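Long-range contacts in multiheme cytochrome cf (Carboxydothermus ferrireducens DSM 11255, PDB 6QVM), which probably passes electrons through its many c-type hemes to insoluble Fe(III) outside the cell, while inserted in the S-layer: residues A[401-406]-A[566-571]; A[492-497]-A[547-552]; A[553-558]-A[590-595]. All coordinates share one frame; numbering follows the deposited sequence.

Interaction 1 (A[401-406]-A[566-571])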
loop_
_atom_site.group_PDB
_atom_site.type_symbol
_atom_site.label_atom_id
_atom_site.label_comp_id
_atom_site.label_asym_id
_atom_site.label_seq_id
_atom_site.Cartn_x
_atom_site.Cartn_y
_atom_site.Cartn_z
ATOM N N TYR A 401 -11.759 3.054 25.028
ATOM C CA TYR A 401 -12.101 1.794 25.674
ATOM C C TYR A 401 -12.791 2.033 27.008
ATOM O O TYR A 401 -12.377 2.896 27.789
ATOM C CB TYR A 401 -10.862 0.939 25.949
ATOM C CG TYR A 401 -9.837 0.855 24.849
ATOM C CD1 TYR A 401 -10.206 0.858 23.509
ATOM C CD2 TYR A 401 -8.489 0.760 25.158
ATOM C CE1 TYR A 401 -9.256 0.783 22.508
ATOM C CE2 TYR A 401 -7.536 0.677 24.172
ATOM C CZ TYR A 401 -7.921 0.687 22.845
ATOM O OH TYR A 401 -6.959 0.610 21.864
ATOM N N ALA A 402 -13.823 1.242 27.271
ATOM C CA ALA A 402 -14.359 1.048 28.614
ATOM C C ALA A 402 -13.961 -0.367 29.028
ATOM O O ALA A 402 -14.601 -1.347 28.628
ATOM C CB ALA A 402 -15.873 1.253 28.655
ATOM N N ILE A 403 -12.886 -0.478 29.800
ATOM C CA ILE A 403 -12.438 -1.775 30.293
ATOM C C ILE A 403 -13.350 -2.194 31.440
ATOM O O ILE A 403 -13.490 -1.468 32.430
ATOM C CB ILE A 403 -10.971 -1.719 30.739
ATOM C CG1 ILE A 403 -10.097 -1.132 29.624
ATOM C CG2 ILE A 403 -10.483 -3.107 31.127
ATOM C CD1 ILE A 403 -8.656 -0.895 30.033
ATOM N N ALA A 404 -13.970 -3.364 31.309
ATOM C CA ALA A 404 -14.927 -3.819 32.307
ATOM C C ALA A 404 -14.269 -3.937 33.676
ATOM O O ALA A 404 -13.150 -4.435 33.803
ATOM C CB ALA A 404 -15.528 -5.161 31.895
ATOM N N GLY A 405 -14.974 -3.471 34.704
ATOM C CA GLY A 405 -14.444 -3.457 36.045
ATOM C C GLY A 405 -13.505 -2.311 36.349
ATOM O O GLY A 405 -13.035 -2.203 37.487
ATOM N N VAL A 406 -13.200 -1.464 35.371
ATOM C CA VAL A 406 -12.401 -0.261 35.580
ATOM C C VAL A 406 -13.255 0.931 35.175
ATOM O O VAL A 406 -13.675 1.034 34.015
ATOM C CB VAL A 406 -11.089 -0.288 34.779
ATOM C CG1 VAL A 406 -10.326 1.023 34.955
ATOM C CG2 VAL A 406 -10.236 -1.478 35.180
ATOM N N PRO A 566 -6.341 -13.031 34.020
ATOM C CA PRO A 566 -5.952 -13.460 32.680
ATOM C C PRO A 566 -6.899 -13.001 31.553
ATOM O O PRO A 566 -6.479 -12.907 30.391
ATOM C CB PRO A 566 -5.960 -14.971 32.807
ATOM C CG PRO A 566 -7.058 -15.237 33.778
ATOM C CD PRO A 566 -7.071 -14.099 34.738
ATOM N N THR A 567 -8.160 -12.738 31.883
ATOM C CA THR A 567 -9.136 -12.298 30.897
ATOM C C THR A 567 -9.437 -10.812 31.058
ATOM O O THR A 567 -9.313 -10.240 32.145
ATOM C CB THR A 567 -10.443 -13.089 30.983
ATOM O OG1 THR A 567 -11.148 -12.723 32.176
ATOM C CG2 THR A 567 -10.174 -14.584 30.974
ATOM N N ILE A 568 -9.814 -10.187 29.944
ATOM C CA ILE A 568 -10.196 -8.783 29.916
ATOM C C ILE A 568 -11.402 -8.643 28.999
ATOM O O ILE A 568 -11.556 -9.385 28.023
ATOM C CB ILE A 568 -9.028 -7.880 29.453
ATOM C CG1 ILE A 568 -9.368 -6.401 29.647
ATOM C CG2 ILE A 568 -8.674 -8.163 28.002
ATOM C CD1 ILE A 568 -8.170 -5.490 29.463
ATOM N N SER A 569 -12.282 -7.706 29.343
ATOM C CA SER A 569 -13.445 -7.378 28.531
ATOM C C SER A 569 -13.442 -5.884 28.250
ATOM O O SER A 569 -13.304 -5.077 29.175
ATOM C CB SER A 569 -14.742 -7.784 29.228
ATOM O OG SER A 569 -15.223 -9.009 28.708
ATOM N N ILE A 570 -13.582 -5.520 26.978
ATOM C CA ILE A 570 -13.544 -4.128 26.554
ATOM C C ILE A 570 -14.812 -3.806 25.779
ATOM O O ILE A 570 -15.253 -4.589 24.930
ATOM C CB ILE A 570 -12.301 -3.820 25.697
ATOM C CG1 ILE A 570 -11.033 -4.316 26.396
ATOM C CG2 ILE A 570 -12.212 -2.331 25.406
ATOM C CD1 ILE A 570 -9.755 -3.663 25.890
ATOM N N ASP A 571 -15.400 -2.654 26.090
ATOM C CA ASP A 571 -16.414 -2.036 25.253
ATOM C C ASP A 571 -15.756 -0.905 24.475
ATOM O O ASP A 571 -15.261 0.063 25.066
ATOM C CB ASP A 571 -17.596 -1.523 26.077
ATOM C CG ASP A 571 -18.538 -2.640 26.503
ATOM O OD1 ASP A 571 -18.177 -3.822 26.314
ATOM O OD2 ASP A 571 -19.632 -2.337 27.031
#
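Ala402 and Ile403 pair with Asp571 and Ile570 in an antiparallel beta ladder that joins strands 400-403 and 567-572, the two inner strands of a four-stranded sheet. Ala402 and Asp571 form a hydrogen-bonded pair: Ala402 N donates to Asp571 O at 2.9 Å, and Asp571 N returns the bond to Ala402 O at 3.0 Å. Ile403 and Ile570 follow as a non-hydrogen-bonded pair. The last rung lies just past the strand end, where Ala404 N reaches Ser569 O at 2.8 Å, before a type II turn from Ile403 to Val406 takes the chain away; Gly405, with positive phi, sits in that turn.

On the face carrying Ile403 and Ile570, contacts are apolar. A chi1 of -52° sets Ile403 CG2 opposite the backbone N, and this methyl meets Ile568 CD1 at 3.7 Å. Ile570 CG2 comes within 3.6 Å of Tyr401 CB, at the root of the ring. On the other face the CB atoms of Ala402 and Asp571 lie 4.2 Å apart.

Beyond the ladder, Tyr401 bonds through its backbone to Val410 of strand 410-411, its ring meeting Tyr560 edge-to-face, while Ile568 and Ile570 pair outward with strand 589-593.

Interaction 2 (A[492-497]-A[547-552]). With HEC (heme c), chain N.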
loop_
_atom_site.group_PDB
_atom_site.type_symbol
_atom_site.label_atom_id
_atom_site.label_comp_id
_atom_site.label_asym_id
_atom_site.label_seq_id
_atom_site.Cartn_x
_atom_site.Cartn_y
_atom_site.Cartn_z
ATOM N N GLU A 492 10.398 -8.663 12.692
ATOM C CA GLU A 492 9.954 -9.737 13.564
ATOM C C GLU A 492 9.195 -9.133 14.744
ATOM O O GLU A 492 9.602 -8.091 15.271
ATOM C CB GLU A 492 11.151 -10.558 14.046
ATOM C CG GLU A 492 10.804 -11.893 14.688
ATOM N N PRO A 493 8.072 -9.735 15.159
ATOM C CA PRO A 493 7.202 -9.078 16.158
ATOM C C PRO A 493 7.912 -8.545 17.396
ATOM O O PRO A 493 7.693 -7.383 17.765
ATOM C CB PRO A 493 6.201 -10.185 16.505
ATOM C CG PRO A 493 6.099 -10.976 15.248
ATOM C CD PRO A 493 7.476 -10.978 14.640
ATOM N N ASN A 494 8.748 -9.356 18.052
ATOM C CA ASN A 494 9.466 -8.875 19.228
ATOM C C ASN A 494 10.323 -7.665 18.881
ATOM O O ASN A 494 10.235 -6.620 19.534
ATOM C CB ASN A 494 10.327 -9.988 19.829
ATOM C CG ASN A 494 9.531 -10.940 20.703
ATOM O OD1 ASN A 494 8.356 -10.708 20.987
ATOM N ND2 ASN A 494 10.177 -12.011 21.149
ATOM N N GLU A 495 11.133 -7.778 17.826
ATOM C CA GLU A 495 11.987 -6.670 17.415
ATOM C C GLU A 495 11.177 -5.424 17.080
ATOM O O GLU A 495 11.672 -4.301 17.239
ATOM C CB GLU A 495 12.839 -7.087 16.219
ATOM N N LEU A 496 9.937 -5.597 16.617
ATOM C CA LEU A 496 9.085 -4.447 16.332
ATOM C C LEU A 496 8.724 -3.699 17.610
ATOM O O LEU A 496 8.880 -2.475 17.688
ATOM C CB LEU A 496 7.821 -4.901 15.600
ATOM C CG LEU A 496 6.804 -3.808 15.270
ATOM C CD1 LEU A 496 7.171 -3.109 13.969
ATOM C CD2 LEU A 496 5.405 -4.392 15.209
ATOM N N CYS A 497 8.233 -4.420 18.622
ATOM C CA CYS A 497 7.902 -3.783 19.893
ATOM C C CYS A 497 9.147 -3.244 20.585
ATOM O O CYS A 497 9.138 -2.128 21.114
ATOM C CB CYS A 497 7.183 -4.775 20.806
ATOM S SG CYS A 497 5.905 -5.753 19.982
ATOM N N ALA A 547 7.074 -16.865 25.485
ATOM C CA ALA A 547 6.065 -15.947 24.983
ATOM C C ALA A 547 6.717 -14.811 24.204
ATOM O O ALA A 547 7.872 -14.447 24.439
ATOM C CB ALA A 547 5.239 -15.364 26.130
ATOM N N GLU A 548 5.966 -14.260 23.259
ATOM C CA GLU A 548 6.328 -13.004 22.626
ATOM C C GLU A 548 5.495 -11.885 23.229
ATOM O O GLU A 548 4.492 -12.127 23.907
ATOM C CB GLU A 548 6.108 -13.058 21.113
ATOM C CG GLU A 548 6.939 -14.101 20.389
ATOM C CD GLU A 548 6.759 -14.031 18.888
ATOM O OE1 GLU A 548 7.634 -13.446 18.213
ATOM O OE2 GLU A 548 5.728 -14.532 18.391
ATOM N N CYS A 549 5.925 -10.647 22.968
ATOM C CA CYS A 549 5.131 -9.489 23.364
ATOM C C CYS A 549 3.696 -9.635 22.881
ATOM O O CYS A 549 2.746 -9.401 23.636
ATOM C CB CYS A 549 5.742 -8.199 22.814
ATOM S SG CYS A 549 7.531 -8.084 22.939
ATOM N N VAL A 550 3.522 -10.049 21.623
ATOM C CA VAL A 550 2.200 -10.163 21.033
ATOM C C VAL A 550 1.373 -11.281 21.655
ATOM O O VAL A 550 0.140 -11.251 21.565
ATOM C CB VAL A 550 2.339 -10.370 19.513
ATOM C CG1 VAL A 550 2.938 -9.144 18.855
ATOM C CG2 VAL A 550 3.204 -11.595 19.225
ATOM N N THR A 551 2.012 -12.270 22.287
ATOM C CA THR A 551 1.255 -13.354 22.904
ATOM C C THR A 551 0.300 -12.813 23.958
ATOM O O THR A 551 -0.874 -13.200 24.010
ATOM C CB THR A 551 2.207 -14.380 23.523
ATOM O OG1 THR A 551 3.244 -14.709 22.589
ATOM C CG2 THR A 551 1.465 -15.666 23.902
ATOM N N CYS A 552 0.789 -11.920 24.813
ATOM C CA CYS A 552 -0.024 -11.373 25.894
ATOM C C CYS A 552 -0.727 -10.078 25.498
ATOM O O CYS A 552 -1.867 -9.839 25.907
ATOM C CB CYS A 552 0.838 -11.126 27.137
ATOM S SG CYS A 552 1.578 -12.606 27.865
HETATM FE FE HEC N . 3.926 -6.482 28.494
HETATM C CHA HEC N . 2.536 -4.199 30.609
HETATM C CHB HEC N . 5.365 -3.867 26.675
HETATM C CHC HEC N . 5.653 -8.712 26.617
HETATM C CHD HEC N . 2.181 -9.073 30.003
HETATM N NA HEC N . 3.950 -4.436 28.596
HETATM C C1A HEC N . 3.289 -3.702 29.562
HETATM C C2A HEC N . 3.528 -2.298 29.288
HETATM C C3A HEC N . 4.300 -2.204 28.205
HETATM C C4A HEC N . 4.583 -3.544 27.751
HETATM C CMA HEC N . 4.786 -0.891 27.559
HETATM C CAA HEC N . 2.977 -1.122 30.113
HETATM C CBA HEC N . 1.538 -0.951 29.674
HETATM C CGA HEC N . 0.789 -0.178 30.716
HETATM O O1A HEC N . -0.288 -0.656 31.152
HETATM O O2A HEC N . 1.270 0.916 31.109
HETATM N NB HEC N . 5.243 -6.312 26.914
HETATM C C1B HEC N . 5.777 -5.148 26.389
HETATM C C2B HEC N . 6.851 -5.507 25.487
HETATM C C3B HEC N . 6.927 -6.855 25.456
HETATM C C4B HEC N . 5.915 -7.383 26.361
HETATM C CMB HEC N . 7.683 -4.483 24.678
HETATM C CAB HEC N . 7.913 -7.721 24.632
HETATM C CBB HEC N . 9.378 -7.452 25.047
HETATM N NC HEC N . 3.883 -8.502 28.330
HETATM C C1C HEC N . 4.707 -9.222 27.484
HETATM C C2C HEC N . 4.425 -10.633 27.666
HETATM C C3C HEC N . 3.491 -10.752 28.632
HETATM C C4C HEC N . 3.121 -9.406 29.049
HETATM C CMC HEC N . 5.171 -11.777 26.940
HETATM C CAC HEC N . 2.861 -12.059 29.187
HETATM C CBC HEC N . 3.918 -12.937 29.893
HETATM N ND HEC N . 2.562 -6.621 30.067
HETATM C C1D HEC N . 1.980 -7.806 30.516
HETATM C C2D HEC N . 1.118 -7.492 31.629
HETATM C C3D HEC N . 1.216 -5.972 31.824
HETATM C C4D HEC N . 2.145 -5.513 30.810
HETATM C CMD HEC N . 0.265 -8.482 32.445
HETATM C CAD HEC N . 0.476 -5.141 32.896
HETATM C CBD HEC N . -0.435 -4.144 32.187
HETATM C CGD HEC N . -1.840 -4.235 32.727
HETATM O O1D HEC N . -2.791 -4.320 31.901
HETATM O O2D HEC N . -2.014 -4.228 33.977
HETATM O O HOH W 1 6.014 -9.522 19.980
HETATM O O HOH W 2 9.973 -14.558 22.575
#
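Asn494, in the first turn of helix 493-500, reaches across to segment 547-552, where Asn494 OD1 accepts a hydrogen bond from Cys549 N at 3.1 Å. The N-H points well at the oxygen (160°), and the donor is tilted a little from the amide plane. With CG beside the backbone N and anti to the carbonyl carbon (chi1 -81°), the amide is carried over to Glu548, whose CB lies 3.3 Å from Asn494 OD1. The Glu548 chain runs extended past Asn494 and on to Pro493, its carboxylate turned 67° from the amide plane and OE1 4.0 Å from Pro493 CB.

Two waters complete the grip on the amide. One donates to Asn494 OD1 at 2.8 Å and accepts from Val550 N; the other accepts from Asn494 ND2 at 2.9 Å and donates to Ala547 O. A leucine here in place of Asn494 would probably cost Cys549 N its side-chain acceptor and leave both water bridges without their anchor on this helix.

Beside the amide, the contact turns to sulfur and hydrocarbon. Between the buried cysteines, Cys497 SG packs on Cys549 CB at 3.7 Å, and Pro493 CB rests near Val550 CG1. Cys549 and Cys552 are the thioether cysteines of one heme c, Cys549 SG being bonded to CAB at 1.8 Å, whereas Cys497 is linked to another. One polar side chain, helped by water, thus ties together two heme-binding segments whose cysteines hold different hemes.

Interaction 3 (A[553-558]-A[590-595]). With HEC (heme c), chain N.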
loop_
_atom_site.group_PDB
_atom_site.type_symbol
_atom_site.label_atom_id
_atom_site.label_comp_id
_atom_site.label_asym_id
_atom_site.label_seq_id
_atom_site.Cartn_x
_atom_site.Cartn_y
_atom_site.Cartn_z
ATOM N N HIS A 553 -0.070 -9.234 24.711
ATOM C CA HIS A 553 -0.630 -7.930 24.380
ATOM C C HIS A 553 -1.518 -7.942 23.146
ATOM O O HIS A 553 -2.318 -7.016 22.974
ATOM C CB HIS A 553 0.488 -6.904 24.173
ATOM C CG HIS A 553 1.192 -6.507 25.432
ATOM N ND1 HIS A 553 0.706 -5.535 26.282
ATOM C CD2 HIS A 553 2.357 -6.935 25.974
ATOM C CE1 HIS A 553 1.539 -5.388 27.298
ATOM N NE2 HIS A 553 2.545 -6.228 27.137
ATOM N N MET A 554 -1.393 -8.940 22.275
ATOM C CA MET A 554 -2.196 -8.996 21.051
ATOM C C MET A 554 -2.766 -10.397 20.834
ATOM O O MET A 554 -2.498 -11.035 19.813
ATOM C CB MET A 554 -1.366 -8.555 19.844
ATOM C CG MET A 554 -0.716 -7.185 19.972
ATOM S SD MET A 554 -0.000 -6.652 18.404
ATOM C CE MET A 554 -1.480 -6.307 17.457
ATOM N N PRO A 555 -3.584 -10.899 21.766
ATOM C CA PRO A 555 -4.195 -12.215 21.550
ATOM C C PRO A 555 -5.186 -12.154 20.403
ATOM O O PRO A 555 -5.953 -11.198 20.275
ATOM C CB PRO A 555 -4.896 -12.511 22.881
ATOM C CG PRO A 555 -4.261 -11.574 23.865
ATOM C CD PRO A 555 -3.974 -10.340 23.069
ATOM N N ASN A 556 -5.144 -13.180 19.554
ATOM C CA ASN A 556 -6.026 -13.290 18.392
ATOM C C ASN A 556 -5.915 -12.079 17.465
ATOM O O ASN A 556 -6.868 -11.730 16.766
ATOM C CB ASN A 556 -7.479 -13.501 18.832
ATOM C CG ASN A 556 -7.658 -14.777 19.629
ATOM O OD1 ASN A 556 -7.197 -15.844 19.227
ATOM N ND2 ASN A 556 -8.325 -14.669 20.772
ATOM N N GLY A 557 -4.762 -11.409 17.470
ATOM C CA GLY A 557 -4.563 -10.252 16.619
ATOM C C GLY A 557 -5.186 -8.967 17.116
ATOM O O GLY A 557 -5.168 -7.968 16.386
ATOM N N TYR A 558 -5.728 -8.950 18.330
ATOM C CA TYR A 558 -6.339 -7.732 18.846
ATOM C C TYR A 558 -5.291 -6.646 19.061
ATOM O O TYR A 558 -4.199 -6.907 19.572
ATOM C CB TYR A 558 -7.075 -8.015 20.155
ATOM C CG TYR A 558 -8.485 -8.520 19.964
ATOM C CD1 TYR A 558 -9.453 -7.714 19.384
ATOM C CD2 TYR A 558 -8.851 -9.794 20.367
ATOM C CE1 TYR A 558 -10.743 -8.164 19.211
ATOM C CE2 TYR A 558 -10.137 -10.263 20.183
ATOM C CZ TYR A 558 -11.083 -9.438 19.613
ATOM O OH TYR A 558 -12.370 -9.891 19.439
ATOM N N ALA A 590 -15.262 -6.643 22.916
ATOM C CA ALA A 590 -14.117 -7.504 22.672
ATOM C C ALA A 590 -13.707 -8.164 23.979
ATOM O O ALA A 590 -13.721 -7.526 25.037
ATOM C CB ALA A 590 -12.944 -6.715 22.087
ATOM N N SER A 591 -13.334 -9.438 23.898
ATOM C CA SER A 591 -13.014 -10.217 25.084
ATOM C C SER A 591 -11.962 -11.251 24.721
ATOM O O SER A 591 -12.123 -11.972 23.733
ATOM C CB SER A 591 -14.270 -10.900 25.624
ATOM O OG SER A 591 -14.244 -10.955 27.034
ATOM N N TYR A 592 -10.889 -11.317 25.508
ATOM C CA TYR A 592 -9.865 -12.318 25.254
ATOM C C TYR A 592 -9.140 -12.694 26.539
ATOM O O TYR A 592 -9.199 -11.990 27.549
ATOM C CB TYR A 592 -8.860 -11.842 24.197
ATOM C CG TYR A 592 -8.256 -10.468 24.429
ATOM C CD1 TYR A 592 -7.145 -10.295 25.248
ATOM C CD2 TYR A 592 -8.769 -9.349 23.790
ATOM C CE1 TYR A 592 -6.579 -9.038 25.440
ATOM C CE2 TYR A 592 -8.219 -8.094 23.979
ATOM C CZ TYR A 592 -7.125 -7.943 24.804
ATOM O OH TYR A 592 -6.572 -6.698 24.993
ATOM N N ASN A 593 -8.440 -13.826 26.468
ATOM C CA ASN A 593 -7.586 -14.325 27.539
ATOM C C ASN A 593 -6.136 -14.202 27.081
ATOM O O ASN A 593 -5.753 -14.798 26.068
ATOM C CB ASN A 593 -7.941 -15.776 27.875
ATOM C CG ASN A 593 -7.185 -16.316 29.088
ATOM O OD1 ASN A 593 -6.016 -15.997 29.309
ATOM N ND2 ASN A 593 -7.856 -17.160 29.868
ATOM N N SER A 594 -5.333 -13.439 27.827
ATOM C CA SER A 594 -3.956 -13.177 27.426
ATOM C C SER A 594 -2.982 -14.272 27.849
ATOM O O SER A 594 -1.783 -14.141 27.571
ATOM C CB SER A 594 -3.472 -11.835 27.996
ATOM O OG SER A 594 -4.090 -10.739 27.342
ATOM N N CYS A 595 -3.455 -15.345 28.494
ATOM C CA CYS A 595 -2.561 -16.271 29.172
ATOM C C CYS A 595 -2.834 -17.743 28.893
ATOM O O CYS A 595 -1.965 -18.575 29.196
ATOM C CB CYS A 595 -2.625 -16.053 30.691
ATOM S SG CYS A 595 -2.575 -14.324 31.182
HETATM FE FE HEC N . 3.926 -6.482 28.494
HETATM C CHA HEC N . 2.536 -4.199 30.609
HETATM C CHB HEC N . 5.365 -3.867 26.675
HETATM C CHC HEC N . 5.653 -8.712 26.617
HETATM C CHD HEC N . 2.181 -9.073 30.003
HETATM N NA HEC N . 3.950 -4.436 28.596
HETATM C C1A HEC N . 3.289 -3.702 29.562
HETATM C C2A HEC N . 3.528 -2.298 29.288
HETATM C C3A HEC N . 4.300 -2.204 28.205
HETATM C C4A HEC N . 4.583 -3.544 27.751
HETATM C CMA HEC N . 4.786 -0.891 27.559
HETATM C CAA HEC N . 2.977 -1.122 30.113
HETATM C CBA HEC N . 1.538 -0.951 29.674
HETATM C CGA HEC N . 0.789 -0.178 30.716
HETATM O O1A HEC N . -0.288 -0.656 31.152
HETATM O O2A HEC N . 1.270 0.916 31.109
HETATM N NB HEC N . 5.243 -6.312 26.914
HETATM C C1B HEC N . 5.777 -5.148 26.389
HETATM C C2B HEC N . 6.851 -5.507 25.487
HETATM C C3B HEC N . 6.927 -6.855 25.456
HETATM C C4B HEC N . 5.915 -7.383 26.361
HETATM C CMB HEC N . 7.683 -4.483 24.678
HETATM C CAB HEC N . 7.913 -7.721 24.632
HETATM C CBB HEC N . 9.378 -7.452 25.047
HETATM N NC HEC N . 3.883 -8.502 28.330
HETATM C C1C HEC N . 4.707 -9.222 27.484
HETATM C C2C HEC N . 4.425 -10.633 27.666
HETATM C C3C HEC N . 3.491 -10.752 28.632
HETATM C C4C HEC N . 3.121 -9.406 29.049
HETATM C CMC HEC N . 5.171 -11.777 26.940
HETATM C CAC HEC N . 2.861 -12.059 29.187
HETATM C CBC HEC N . 3.918 -12.937 29.893
HETATM N ND HEC N . 2.562 -6.621 30.067
HETATM C C1D HEC N . 1.980 -7.806 30.516
HETATM C C2D HEC N . 1.118 -7.492 31.629
HETATM C C3D HEC N . 1.216 -5.972 31.824
HETATM C C4D HEC N . 2.145 -5.513 30.810
HETATM C CMD HEC N . 0.265 -8.482 32.445
HETATM C CAD HEC N . 0.476 -5.141 32.896
HETATM C CBD HEC N . -0.435 -4.144 32.187
HETATM C CGD HEC N . -1.840 -4.235 32.727
HETATM O O1D HEC N . -2.791 -4.320 31.901
HETATM O O2D HEC N . -2.014 -4.228 33.977
HETATM O O HOH W 3 -4.917 -6.592 22.402
HETATM O O HOH W 4 -13.970 -10.986 21.557
#
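Tyr592, Tyr558 and Pro555 make most of this contact; Pro555 and Tyr558 lie next to each other against the same side of the Tyr592 ring, which is not sandwiched. Tyr592 is directed there by its first torsion: CG sits between the backbone N and the carbonyl carbon (chi1 51°), which brings the ring off strand 589-593 and against the loop that follows helix 549-553. Pro555 meets it obliquely toward CD1, CG coming to 3.4 Å from Tyr592 CD1, while Pro555 CD makes an off-centre CH-pi contact 4.2 Å from the ring centroid. The same proline CG also lies 3.6 Å from Ser594 OG, a hydroxyl hydrogen-bonded to Cys552 O.

Tyr558 approaches Tyr592 toward CD2. Their planes are only 25° apart, but with centroids 5.3 Å from each other the rings are slid so far that they hardly overlap; the closest carbons are Tyr558 CD2 and Tyr592 CD2. Further along the strand, Tyr558 CE1 packs on Ala590 CB at 3.9 Å.

No direct hydrogen bond spans the two segments, so water does the polar work. One water sits among His553 O, Tyr592 OH and, more weakly, Tyr558 O, and can donate to two of them at a time; Tyr592 OH is also hydrogen-bonded to Lys562 O. A second water joins Tyr558 OH to Ser591 N.

The loop begins at a heme ligand. His553 NE2 binds the heme iron, His659 supplies the other axial nitrogen, and His553 ND1 is hydrogen-bonded to Phe561 O, which probably helps fix the imidazole's rotation. Cys549, Cys552 and His553 form the CXXCH motif of a bis-histidine c-type heme, and Cys595, just past strand 589-593, is covalently linked to another heme, an arrangement typical of multiheme cytochromes c.

Interactions 1 and 3 share one sheet: 567-572 pairs with 400-403 in interaction 1 and with 589-593, the strand of interaction 3, on its other edge, where Ser569 OG meets Ser591 OG. Interaction 2 lies apart from that sheet, about 22 Å from interaction 1 between centres, but touches interaction 3 through Cys552 O and Ser594 OG, and both border the same heme. Interaction 1 is the most peripheral, with an exposed end at Ala404; interactions 2 and 3 bury three and four of their touching residues. Interaction 1 relies on direct backbone bonds, interaction 2 on one amide with bridging waters beside heme-linked cysteines, and interaction 3 on aromatic and proline packing with water-mediated links.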